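Local coordinates for protein PA1221 (Pseudomonas aeruginosa, PDB 4DG8) that joins an AMP-binding (ANL-type) domain to a phosphopantetheine attachment region in one chain and carries adenosine monophosphate in the crystal, at residues L58-S61 against A62-L65; N210-L213 against S214-A217; F264-L267 against V268-P272; K337-A340 against G341-V344; E435-F438 against R439-P442. All blocks are in the same frame, centred on the assembly; numbering follows the deposited sequence.

Contact 1 of 5, residues L58-S61 against A62-L65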
loop_
_atom_site.group_PDB
_atom_site.type_symbol
_atom_site.label_atom_id
_atom_site.label_comp_id
_atom_site.label_asym_id
_atom_site.label_seq_id
_atom_site.Cartn_x
_atom_site.Cartn_y
_atom_site.Cartn_z
ATOM N N LEU A 58 24.040 -5.369 -4.358
ATOM C CA LEU A 58 22.610 -5.653 -4.480
ATOM C C LEU A 58 22.309 -6.289 -5.832
ATOM O O LEU A 58 21.661 -7.335 -5.895
ATOM C CB LEU A 58 21.761 -4.390 -4.276
ATOM C CG LEU A 58 20.251 -4.643 -4.348
ATOM C CD1 LEU A 58 19.867 -5.848 -3.479
ATOM C CD2 LEU A 58 19.420 -3.420 -3.992
ATOM N N LEU A 59 22.818 -5.668 -6.899
ATOM C CA LEU A 59 22.663 -6.167 -8.260
ATOM C C LEU A 59 23.268 -7.570 -8.441
ATOM O O LEU A 59 22.634 -8.425 -9.031
ATOM C CB LEU A 59 23.247 -5.178 -9.281
ATOM C CG LEU A 59 23.139 -5.530 -10.776
ATOM C CD1 LEU A 59 21.705 -5.736 -11.197
ATOM C CD2 LEU A 59 23.807 -4.473 -11.658
ATOM N N ASP A 60 24.485 -7.796 -7.951
ATOM C CA ASP A 60 25.096 -9.132 -7.999
ATOM C C ASP A 60 24.260 -10.203 -7.279
ATOM O O ASP A 60 24.047 -11.312 -7.801
ATOM C CB ASP A 60 26.497 -9.129 -7.377
ATOM C CG ASP A 60 27.526 -8.378 -8.211
ATOM O OD1 ASP A 60 27.255 -8.055 -9.396
ATOM O OD2 ASP A 60 28.622 -8.122 -7.658
ATOM N N SER A 61 23.814 -9.890 -6.067
ATOM C CA SER A 61 23.047 -10.869 -5.300
ATOM C C SER A 61 21.721 -11.178 -6.002
ATOM O O SER A 61 21.318 -12.343 -6.140
ATOM C CB SER A 61 22.817 -10.379 -3.867
ATOM O OG SER A 61 24.053 -10.154 -3.208
ATOM N N ALA A 62 21.057 -10.124 -6.460
ATOM C CA ALA A 62 19.783 -10.258 -7.145
ATOM C C ALA A 62 19.926 -10.977 -8.488
ATOM O O ALA A 62 19.071 -11.755 -8.858
ATOM C CB ALA A 62 19.116 -8.886 -7.325
ATOM N N GLU A 63 21.002 -10.707 -9.220
ATOM C CA GLU A 63 21.272 -11.429 -10.467
ATOM C C GLU A 63 21.430 -12.920 -10.187
ATOM O O GLU A 63 20.854 -13.752 -10.894
ATOM C CB GLU A 63 22.510 -10.872 -11.189
ATOM C CG GLU A 63 22.291 -9.495 -11.842
ATOM C CD GLU A 63 23.459 -9.040 -12.724
ATOM O OE1 GLU A 63 24.635 -9.319 -12.396
ATOM O OE2 GLU A 63 23.190 -8.407 -13.765
ATOM N N GLN A 64 22.190 -13.262 -9.146
ATOM C CA GLN A 64 22.369 -14.680 -8.789
ATOM C C GLN A 64 21.050 -15.398 -8.427
ATOM O O GLN A 64 20.713 -16.498 -8.953
ATOM C CB GLN A 64 23.385 -14.815 -7.651
ATOM C CG GLN A 64 23.693 -16.256 -7.293
ATOM C CD GLN A 64 24.697 -16.367 -6.171
ATOM O OE1 GLN A 64 25.331 -15.379 -5.786
ATOM N NE2 GLN A 64 24.847 -17.571 -5.631
ATOM N N LEU A 65 20.287 -14.764 -7.537
ATOM C CA LEU A 65 18.977 -15.297 -7.191
ATOM C C LEU A 65 18.099 -15.425 -8.448
ATOM O O LEU A 65 17.348 -16.391 -8.609
ATOM C CB LEU A 65 18.300 -14.421 -6.135
ATOM C CG LEU A 65 16.895 -14.867 -5.727
ATOM C CD1 LEU A 65 16.914 -16.333 -5.318
ATOM C CD2 LEU A 65 16.374 -13.991 -4.576
#

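Contact 2 of 5, residues N210-L213 against S214-A217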
loop_
_atom_site.group_PDB
_atom_site.type_symbol
_atom_site.label_atom_id
_atom_site.label_comp_id
_atom_site.label_asym_id
_atom_site.label_seq_id
_atom_site.Cartn_x
_atom_site.Cartn_y
_atom_site.Cartn_z
ATOM N N ASN A 210 9.357 0.721 6.091
ATOM C CA ASN A 210 8.544 0.374 7.241
ATOM C C ASN A 210 7.244 -0.399 6.882
ATOM O O ASN A 210 6.890 -1.387 7.525
ATOM C CB ASN A 210 8.299 1.618 8.110
ATOM C CG ASN A 210 7.388 1.330 9.285
ATOM O OD1 ASN A 210 7.729 0.548 10.174
ATOM N ND2 ASN A 210 6.216 1.954 9.286
ATOM N N SER A 211 6.469 0.157 5.957
ATOM C CA SER A 211 5.239 -0.462 5.455
ATOM C C SER A 211 5.453 -1.869 4.908
ATOM O O SER A 211 6.283 -2.069 4.042
ATOM C CB SER A 211 4.616 0.415 4.361
ATOM O OG SER A 211 4.461 1.746 4.808
ATOM N N PRO A 212 4.697 -2.860 5.418
ATOM C CA PRO A 212 4.881 -4.224 4.894
ATOM C C PRO A 212 4.509 -4.305 3.422
ATOM O O PRO A 212 3.752 -3.451 2.935
ATOM C CB PRO A 212 3.919 -5.060 5.749
ATOM C CG PRO A 212 3.816 -4.292 7.037
ATOM C CD PRO A 212 3.839 -2.840 6.615
ATOM N N LEU A 213 5.023 -5.319 2.726
ATOM C CA LEU A 213 4.795 -5.457 1.285
ATOM C C LEU A 213 3.341 -5.729 0.864
ATOM O O LEU A 213 3.037 -5.774 -0.326
ATOM C CB LEU A 213 5.696 -6.534 0.698
ATOM C CG LEU A 213 7.189 -6.252 0.632
ATOM C CD1 LEU A 213 7.939 -7.584 0.412
ATOM C CD2 LEU A 213 7.496 -5.207 -0.464
ATOM N N SER A 214 2.451 -5.948 1.823
ATOM C CA SER A 214 1.039 -6.124 1.491
ATOM C C SER A 214 0.398 -4.762 1.207
ATOM O O SER A 214 -0.724 -4.682 0.700
ATOM C CB SER A 214 0.320 -6.851 2.624
ATOM O OG SER A 214 0.638 -6.243 3.860
ATOM N N PHE A 215 1.121 -3.687 1.518
ATOM C CA PHE A 215 0.657 -2.343 1.171
ATOM C C PHE A 215 1.497 -1.700 0.074
ATOM O O PHE A 215 2.737 -1.748 0.117
ATOM C CB PHE A 215 0.702 -1.438 2.400
ATOM C CG PHE A 215 0.112 -2.060 3.624
ATOM C CD1 PHE A 215 -1.252 -1.965 3.879
ATOM C CD2 PHE A 215 0.912 -2.735 4.523
ATOM C CE1 PHE A 215 -1.806 -2.548 5.017
ATOM C CE2 PHE A 215 0.369 -3.317 5.663
ATOM C CZ PHE A 215 -0.997 -3.221 5.912
ATOM N N ASP A 216 0.849 -1.000 -0.854
ATOM C CA ASP A 216 1.619 -0.369 -1.924
ATOM C C ASP A 216 2.309 0.929 -1.490
ATOM O O ASP A 216 2.963 1.577 -2.306
ATOM C CB ASP A 216 0.832 -0.194 -3.247
ATOM C CG ASP A 216 -0.287 0.829 -3.143
ATOM O OD1 ASP A 216 -0.975 1.054 -4.161
ATOM O OD2 ASP A 216 -0.480 1.406 -2.051
ATOM N N ALA A 217 2.186 1.299 -0.213
ATOM C CA ALA A 217 3.052 2.344 0.334
ATOM C C ALA A 217 4.510 1.878 0.228
ATOM O O ALA A 217 5.440 2.673 -0.002
ATOM C CB ALA A 217 2.685 2.667 1.807
#

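Contact 3 of 5, residues F264-L267 against V268-P272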
loop_
_atom_site.group_PDB
_atom_site.type_symbol
_atom_site.label_atom_id
_atom_site.label_comp_id
_atom_site.label_asym_id
_atom_site.label_seq_id
_atom_site.Cartn_x
_atom_site.Cartn_y
_atom_site.Cartn_z
ATOM N N PHE A 264 1.082 8.913 11.835
ATOM C CA PHE A 264 1.482 10.311 11.884
ATOM C C PHE A 264 0.846 10.988 13.105
ATOM O O PHE A 264 1.535 11.556 13.935
ATOM C CB PHE A 264 1.080 11.003 10.572
ATOM C CG PHE A 264 1.311 12.488 10.551
ATOM C CD1 PHE A 264 2.541 13.017 10.181
ATOM C CD2 PHE A 264 0.285 13.363 10.884
ATOM C CE1 PHE A 264 2.745 14.389 10.144
ATOM C CE2 PHE A 264 0.483 14.730 10.857
ATOM C CZ PHE A 264 1.712 15.246 10.481
ATOM N N ASN A 265 -0.470 10.893 13.233
ATOM C CA ASN A 265 -1.181 11.563 14.321
ATOM C C ASN A 265 -0.665 11.129 15.699
ATOM O O ASN A 265 -0.453 11.961 16.583
ATOM C CB ASN A 265 -2.681 11.276 14.217
ATOM C CG ASN A 265 -3.290 11.879 12.983
ATOM O OD1 ASN A 265 -2.664 12.714 12.331
ATOM N ND2 ASN A 265 -4.520 11.478 12.656
ATOM N N THR A 266 -0.478 9.823 15.876
ATOM C CA THR A 266 0.043 9.287 17.127
ATOM C C THR A 266 1.443 9.798 17.457
ATOM O O THR A 266 1.707 10.235 18.582
ATOM C CB THR A 266 0.069 7.753 17.088
ATOM O OG1 THR A 266 -1.226 7.293 16.715
ATOM C CG2 THR A 266 0.417 7.182 18.454
ATOM N N LEU A 267 2.336 9.729 16.480
ATOM C CA LEU A 267 3.709 10.173 16.689
ATOM C C LEU A 267 3.687 11.646 17.045
ATOM O O LEU A 267 4.412 12.091 17.932
ATOM C CB LEU A 267 4.562 9.928 15.441
ATOM C CG LEU A 267 4.778 8.470 15.029
ATOM C CD1 LEU A 267 5.591 8.409 13.740
ATOM C CD2 LEU A 267 5.460 7.683 16.123
ATOM N N VAL A 268 2.812 12.399 16.384
ATOM C CA VAL A 268 2.735 13.828 16.634
ATOM C C VAL A 268 2.179 14.166 18.012
ATOM O O VAL A 268 2.679 15.084 18.651
ATOM C CB VAL A 268 1.966 14.559 15.517
ATOM C CG1 VAL A 268 1.619 15.983 15.941
ATOM C CG2 VAL A 268 2.806 14.573 14.255
ATOM N N ASP A 269 1.160 13.415 18.457
ATOM C CA ASP A 269 0.570 13.517 19.808
ATOM C C ASP A 269 1.604 13.239 20.892
ATOM O O ASP A 269 1.696 13.955 21.894
ATOM C CB ASP A 269 -0.515 12.437 20.024
ATOM C CG ASP A 269 -1.861 12.770 19.376
ATOM O OD1 ASP A 269 -2.119 13.947 19.056
ATOM O OD2 ASP A 269 -2.677 11.829 19.213
ATOM N N LEU A 270 2.325 12.135 20.713
ATOM C CA LEU A 270 3.283 11.656 21.697
ATOM C C LEU A 270 4.574 12.471 21.778
ATOM O O LEU A 270 5.007 12.849 22.849
ATOM C CB LEU A 270 3.683 10.219 21.348
ATOM C CG LEU A 270 2.669 9.103 21.588
ATOM C CD1 LEU A 270 3.243 7.759 21.127
ATOM C CD2 LEU A 270 2.302 9.047 23.042
ATOM N N ASP A 271 5.249 12.609 20.644
ATOM C CA ASP A 271 6.562 13.233 20.602
ATOM C C ASP A 271 6.818 13.879 19.235
ATOM O O ASP A 271 7.509 13.302 18.393
ATOM C CB ASP A 271 7.629 12.193 20.932
ATOM C CG ASP A 271 9.040 12.723 20.756
ATOM O OD1 ASP A 271 9.246 13.951 20.816
ATOM O OD2 ASP A 271 9.944 11.896 20.552
ATOM N N PRO A 272 6.237 15.057 18.996
ATOM C CA PRO A 272 6.343 15.670 17.672
ATOM C C PRO A 272 7.798 15.913 17.268
ATOM O O PRO A 272 8.059 15.993 16.077
ATOM C CB PRO A 272 5.600 17.004 17.841
ATOM C CG PRO A 272 5.671 17.289 19.290
ATOM C CD PRO A 272 5.567 15.941 19.960
#

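Contact 4 of 5, residues K337-A340 against G341-V344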
loop_
_atom_site.group_PDB
_atom_site.type_symbol
_atom_site.label_atom_id
_atom_site.label_comp_id
_atom_site.label_asym_id
_atom_site.label_seq_id
_atom_site.Cartn_x
_atom_site.Cartn_y
_atom_site.Cartn_z
ATOM N N LYS A 337 -3.053 17.730 -6.800
ATOM C CA LYS A 337 -3.211 17.470 -8.229
ATOM C C LYS A 337 -2.561 16.151 -8.639
ATOM O O LYS A 337 -1.821 15.548 -7.861
ATOM C CB LYS A 337 -2.632 18.636 -9.040
ATOM C CG LYS A 337 -3.331 19.978 -8.794
ATOM C CD LYS A 337 -2.586 21.142 -9.467
ATOM C CE LYS A 337 -3.289 22.482 -9.243
ATOM N NZ LYS A 337 -2.481 23.646 -9.754
ATOM N N ALA A 338 -2.846 15.710 -9.863
ATOM C CA ALA A 338 -2.274 14.486 -10.427
ATOM C C ALA A 338 -0.743 14.440 -10.341
ATOM O O ALA A 338 -0.060 15.401 -10.673
ATOM C CB ALA A 338 -2.717 14.323 -11.896
ATOM N N ILE A 339 -0.202 13.320 -9.884
ATOM C CA ILE A 339 1.235 13.157 -9.927
ATOM C C ILE A 339 1.622 12.922 -11.377
ATOM O O ILE A 339 0.782 12.550 -12.209
ATOM C CB ILE A 339 1.722 11.996 -9.037
ATOM C CG1 ILE A 339 1.323 10.652 -9.633
ATOM C CG2 ILE A 339 1.146 12.128 -7.607
ATOM C CD1 ILE A 339 2.070 9.481 -8.990
ATOM N N ALA A 340 2.887 13.161 -11.696
ATOM C CA ALA A 340 3.372 12.908 -13.054
ATOM C C ALA A 340 3.035 11.475 -13.521
ATOM O O ALA A 340 3.129 10.518 -12.750
ATOM C CB ALA A 340 4.885 13.183 -13.146
ATOM N N GLY A 341 2.628 11.336 -14.783
ATOM C CA GLY A 341 2.294 10.030 -15.342
ATOM C C GLY A 341 0.830 9.686 -15.117
ATOM O O GLY A 341 0.293 8.720 -15.665
ATOM N N THR A 342 0.169 10.508 -14.317
ATOM C CA THR A 342 -1.244 10.314 -14.043
ATOM C C THR A 342 -2.053 11.529 -14.481
ATOM O O THR A 342 -1.525 12.641 -14.565
ATOM C CB THR A 342 -1.442 10.035 -12.554
ATOM O OG1 THR A 342 -0.888 8.746 -12.263
ATOM C CG2 THR A 342 -2.922 10.064 -12.168
ATOM N N ALA A 343 -3.324 11.308 -14.795
ATOM C CA ALA A 343 -4.260 12.414 -14.964
ATOM C C ALA A 343 -5.550 12.102 -14.209
ATOM O O ALA A 343 -5.855 10.942 -13.965
ATOM C CB ALA A 343 -4.552 12.648 -16.448
ATOM N N VAL A 344 -6.296 13.125 -13.811
ATOM C CA VAL A 344 -7.597 12.881 -13.197
ATOM C C VAL A 344 -8.690 13.761 -13.789
ATOM O O VAL A 344 -8.426 14.849 -14.279
ATOM C CB VAL A 344 -7.588 13.092 -11.657
ATOM C CG1 VAL A 344 -6.639 12.123 -10.983
ATOM C CG2 VAL A 344 -7.218 14.533 -11.302
#

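Contact 5 of 5, residues E435-F438 against R439-P442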
loop_
_atom_site.group_PDB
_atom_site.type_symbol
_atom_site.label_atom_id
_atom_site.label_comp_id
_atom_site.label_asym_id
_atom_site.label_seq_id
_atom_site.Cartn_x
_atom_site.Cartn_y
_atom_site.Cartn_z
ATOM N N GLU A 435 -19.760 -7.964 7.777
ATOM C CA GLU A 435 -20.870 -7.925 8.720
ATOM C C GLU A 435 -21.943 -8.944 8.316
ATOM O O GLU A 435 -22.407 -9.761 9.132
ATOM C CB GLU A 435 -21.456 -6.517 8.701
ATOM C CG GLU A 435 -22.298 -6.137 9.890
ATOM C CD GLU A 435 -22.585 -4.649 9.906
ATOM O OE1 GLU A 435 -22.371 -4.017 10.959
ATOM O OE2 GLU A 435 -23.004 -4.109 8.857
ATOM N N GLN A 436 -22.333 -8.884 7.046
ATOM C CA GLN A 436 -23.335 -9.793 6.500
ATOM C C GLN A 436 -22.841 -11.227 6.648
ATOM O O GLN A 436 -23.623 -12.148 6.896
ATOM C CB GLN A 436 -23.632 -9.452 5.035
ATOM C CG GLN A 436 -24.629 -10.394 4.351
ATOM C CD GLN A 436 -25.978 -10.465 5.063
ATOM O OE1 GLN A 436 -26.498 -11.553 5.317
ATOM N NE2 GLN A 436 -26.550 -9.307 5.378
ATOM N N ARG A 437 -21.530 -11.400 6.525
ATOM C CA ARG A 437 -20.901 -12.699 6.715
ATOM C C ARG A 437 -21.027 -13.225 8.160
ATOM O O ARG A 437 -21.284 -14.418 8.379
ATOM C CB ARG A 437 -19.441 -12.646 6.260
ATOM C CG ARG A 437 -18.734 -13.972 6.371
ATOM C CD ARG A 437 -17.366 -13.959 5.692
ATOM N NE ARG A 437 -16.814 -15.314 5.721
ATOM C CZ ARG A 437 -15.530 -15.626 5.570
ATOM N NH1 ARG A 437 -14.619 -14.677 5.370
ATOM N NH2 ARG A 437 -15.163 -16.904 5.627
ATOM N N PHE A 438 -20.850 -12.344 9.144
ATOM C CA PHE A 438 -21.124 -12.710 10.531
ATOM C C PHE A 438 -22.598 -13.092 10.730
ATOM O O PHE A 438 -22.901 -14.068 11.417
ATOM C CB PHE A 438 -20.740 -11.580 11.498
ATOM C CG PHE A 438 -19.329 -11.672 12.021
ATOM C CD1 PHE A 438 -19.054 -12.371 13.189
ATOM C CD2 PHE A 438 -18.282 -11.044 11.359
ATOM C CE1 PHE A 438 -17.757 -12.457 13.681
ATOM C CE2 PHE A 438 -16.978 -11.123 11.848
ATOM C CZ PHE A 438 -16.716 -11.832 13.008
ATOM N N ARG A 439 -23.507 -12.323 10.129
ATOM C CA ARG A 439 -24.939 -12.623 10.234
ATOM C C ARG A 439 -25.265 -14.064 9.846
ATOM O O ARG A 439 -26.181 -14.675 10.400
ATOM C CB ARG A 439 -25.772 -11.676 9.366
ATOM C CG ARG A 439 -26.102 -10.353 10.008
ATOM C CD ARG A 439 -27.156 -9.613 9.206
ATOM N NE ARG A 439 -27.175 -8.199 9.552
ATOM C CZ ARG A 439 -26.334 -7.301 9.047
ATOM N NH1 ARG A 439 -25.415 -7.678 8.165
ATOM N NH2 ARG A 439 -26.409 -6.029 9.420
ATOM N N ARG A 440 -24.508 -14.597 8.889
ATOM C CA ARG A 440 -24.778 -15.917 8.332
ATOM C C ARG A 440 -24.284 -17.101 9.181
ATOM O O ARG A 440 -24.584 -18.258 8.860
ATOM C CB ARG A 440 -24.261 -16.018 6.886
ATOM C CG ARG A 440 -24.990 -15.092 5.907
ATOM C CD ARG A 440 -24.696 -15.446 4.458
ATOM N NE ARG A 440 -23.287 -15.270 4.130
ATOM C CZ ARG A 440 -22.829 -14.406 3.231
ATOM N NH1 ARG A 440 -23.676 -13.643 2.547
ATOM N NH2 ARG A 440 -21.523 -14.317 3.012
ATOM N N GLN A 441 -23.533 -16.830 10.249
ATOM C CA GLN A 441 -23.213 -17.892 11.202
ATOM C C GLN A 441 -24.522 -18.331 11.853
ATOM O O GLN A 441 -25.397 -17.505 12.136
ATOM C CB GLN A 441 -22.223 -17.429 12.275
ATOM C CG GLN A 441 -20.943 -16.804 11.752
ATOM C CD GLN A 441 -20.068 -17.791 10.996
ATOM O OE1 GLN A 441 -19.761 -17.582 9.821
ATOM N NE2 GLN A 441 -19.652 -18.864 11.670
ATOM N N PRO A 442 -24.667 -19.636 12.090
ATOM C CA PRO A 442 -25.931 -20.166 12.609
ATOM C C PRO A 442 -26.124 -19.738 14.063
ATOM O O PRO A 442 -25.161 -19.731 14.838
ATOM C CB PRO A 442 -25.726 -21.676 12.512
ATOM C CG PRO A 442 -24.254 -21.835 12.737
ATOM C CD PRO A 442 -23.588 -20.637 12.116
HETATM O O HOH W 1 -24.182 -5.000 6.539
#

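Contact 1 of 5, residues L58-S61 against A62-L65
Two successive i to i+4 bonds open this worked example of an alpha-helix exposing one flank and burying the other: Ala62 N donates to Leu58 O at 2.9 Å and Glu63 N to Leu59 O at 2.8 Å. Gln64 N to Asp60 O and Leu65 N to Ser61 O repeat the spacing within helix 55-72, the last being nearly straight at its hydrogen (175°). Ser61 OG stays on the helix as well, its hydroxyl bonded to the carbonyl of Gln57. On the outer flank the carboxylates of Asp60 and Glu63 come within 4.2 Å of each other, OD1 to OE1, with planes 27° apart. Their like charges should disfavour closer approach and might raise the proton affinity of either group slightly, while the side chain of Glu63 also touches Arg158. The buried flank carries Leu58 and Ala62; Leu58 meets helix 29-39 and strand 44-48, and Ala62 and Leu65 meet helix 88-99. Between the flanks, Leu59 swings CG opposite its backbone N (chi1 -179°) and thereby lays its branched end across the aliphatic part of Glu63. There Leu59 CD1 approaches Glu63 CG at 3.9 Å, while Glu63 CG itself rests 3.0 Å from Leu59 O.

Contact 2 of 5, residues N210-L213 against S214-A217
The Phe215 ring meets Pro212 at its edge, not over a face: Pro212 CG lies in the ring plane, 3.8 Å from Phe215 CE2, and Pro212 CD is 3.6 Å from Phe215 CD2. The two side chains run alongside each other in the same direction. Pro212 O also sits at the ring edge, 3.3 Å from Phe215 CD2, while elsewhere the ring meets that of Tyr427 with planes about 35° apart. This apposition follows from a type I beta turn, Pro212 to Phe215, closed by Phe215 N donating to Pro212 O at 3.0 Å. The donor stands 39° out of the carbonyl plane, a displacement imposed by the tight reversal of the chain. With chi1 at 49°, Ser214 OG falls between its own N and carbonyl carbon; it bonds the hydroxyl of Tyr427 and passes 4.0 Å from Pro212 CB. Farther along, Ser211 OG approaches the methyl carbon Ala217 CB at 3.6 Å, but its polar partners are Glu221 and a bound butanediol molecule. The turn thus connects strand 206-209 to helix 217-226, with Leu213 packed on Ala218 and Ile222 of that helix and with Ser211 and Ala217 both touching Trp258 on strand 256-260.

Contact 3 of 5, residues F264-L267 against V268-P272
Phe264 and Val268 give the apolar part of this example, one helical turn apart. The CG2 methyl of Val268 stands over the centre of the Phe264 ring, 4.0 Å from the centroid and 11° off the ring normal, a CH-pi contact with the methyl squarely on the face. The Phe264 ring reaches it because its CG is trans to the backbone N (chi1 174°), which runs the two side chains alongside each other. Thr266 and Leu270 also lie side by side on the more exposed flank, methyl against methyl, Thr266 CG2 to Leu270 CD1 at 3.9 Å. The backbone bonds come next: Val268 N to Phe264 O at 2.9 Å is followed by Asp269, Leu270 and Asp271 N bonding to Asn265, Thr266 and Leu267 O. Asp271 is the first residue to leave helical angles, yet its N still closes the final turn on Leu267 O at 2.9 Å. Among the polar side chains, Thr266 OG1 bonds back to Ser262 O, and Asp271 forms a salt bridge with Arg246. Phe264 and Val268 both pack on Ala296 of helix 290-299, and Phe264 also reaches strand 280-284. Helix 261-270 is the connecting helix of a beta-alpha-beta unit, leaving strand 256-260 and leading to strand 280-284.

Contact 4 of 5, residues K337-A340 against G341-V344
A chi1 of 71° places Ile339 CG1 between its own backbone N and carbonyl carbon, whereas a chi1 of -69° sets Thr342 OG1 opposite its carbonyl carbon; together these rotations bring CG1 within 3.9 Å of OG1. The two residues are the first and last of a type II beta turn, a compact example of how a chain reverses between two strands. Thr342 N closes it by donating to Ile339 O at 3.0 Å through a somewhat bent bond, the donor tilted out of the carbonyl plane. At the third position Gly341 has a phi of 89°, where a CB would collide with the carbonyl oxygen of Ala340; the absence of a side chain is thus what lets the peptide turn over here. Thr342 OG1 has its polar partner beyond the turn, accepting from Arg191 NE, and Ile339 packs its side chain against the same arginine and against Leu192 of helix 186-193. Gln196 OE1 takes the N-H of Ala340, tying the second residue of the turn to a nearby loop. The flanking strands belong to different sheets: 337-338 is the edge strand beside 319-322, through Lys337 bonded to Cys320, while 342-347 pairs with 361-367, through Ala343 bonded to Phe366. Where they begin to part, Ala338 points its methyl toward the second strand, with Ala338 CB 3.4 Å from Thr342 O and 3.9 Å from Ala343 CA.

Contact 5 of 5, residues E435-F438 against R439-P442
From Glu435, whose O accepts Arg439 N in the carbonyl plane at 3.0 Å, the backbone passes from alpha-helical bonding to tighter turns: Arg440 N bonds weakly to Gln436 O and also to Arg437 O at 3.3 Å, and Gln441 N bonds Phe438 O. These last donors stand well above the carbonyl planes, 72° for Arg440 on Arg437 O, as happens when a helix ends by tightening its turns. Two arginines then fold back over the preceding turn. Arg439 is extended from CG to NE and carries its guanidinium across the Gln436 side chain at about a right angle, with Gln436 CA at the guanidinium edge, 3.4 Å from NH1. The amide of Gln436 is almost parallel to that guanidinium (planes 16° apart), although its NE2 and the Arg439 NH1 are both donors. Glu435 OE2 makes a long salt bridge to Arg439 NH2 at 3.9 Å; water 1 also links the two residues, donating to Glu435 OE2 at 2.7 Å and accepting weakly from the other terminal nitrogen, Arg439 NH1. Arg440 bends at chi3 (-63°), which turns one guanidinium face over Gln436 O; its NH1 comes 3.8 Å from Gln436 CG. The principal polar partners of Glu435 and Arg439 lie outside the segments: Arg439 NE forms a salt bridge with Asp446 OD1, and Glu435 OE1 accepts from Leu449 N. Both tie helix 431-439 to strand 444-454, while Phe438 and Arg437 pack against helix 473-478 through Leu475.

How the contacts relate
The five examples are local and follow one another along the chain, none touching another. Contact 2 lies nearest the middle of the fold, its centre about 5 Å from that of the chain, and it is also nearest the bound adenosine monophosphate, which the Phe215 side chain approaches to about 6 Å. Contacts 3 and 4 bring Phe264 and Ile339 each to about 11 Å of that ligand, the centres of these two contacts being about 30 Å apart. Contacts 1 and 5 are peripheral, on opposite sides of the chain's centre with their own centres about 48 Å apart. Contacts 2 and 3 approach most closely, with nearest atoms about 8 Å apart.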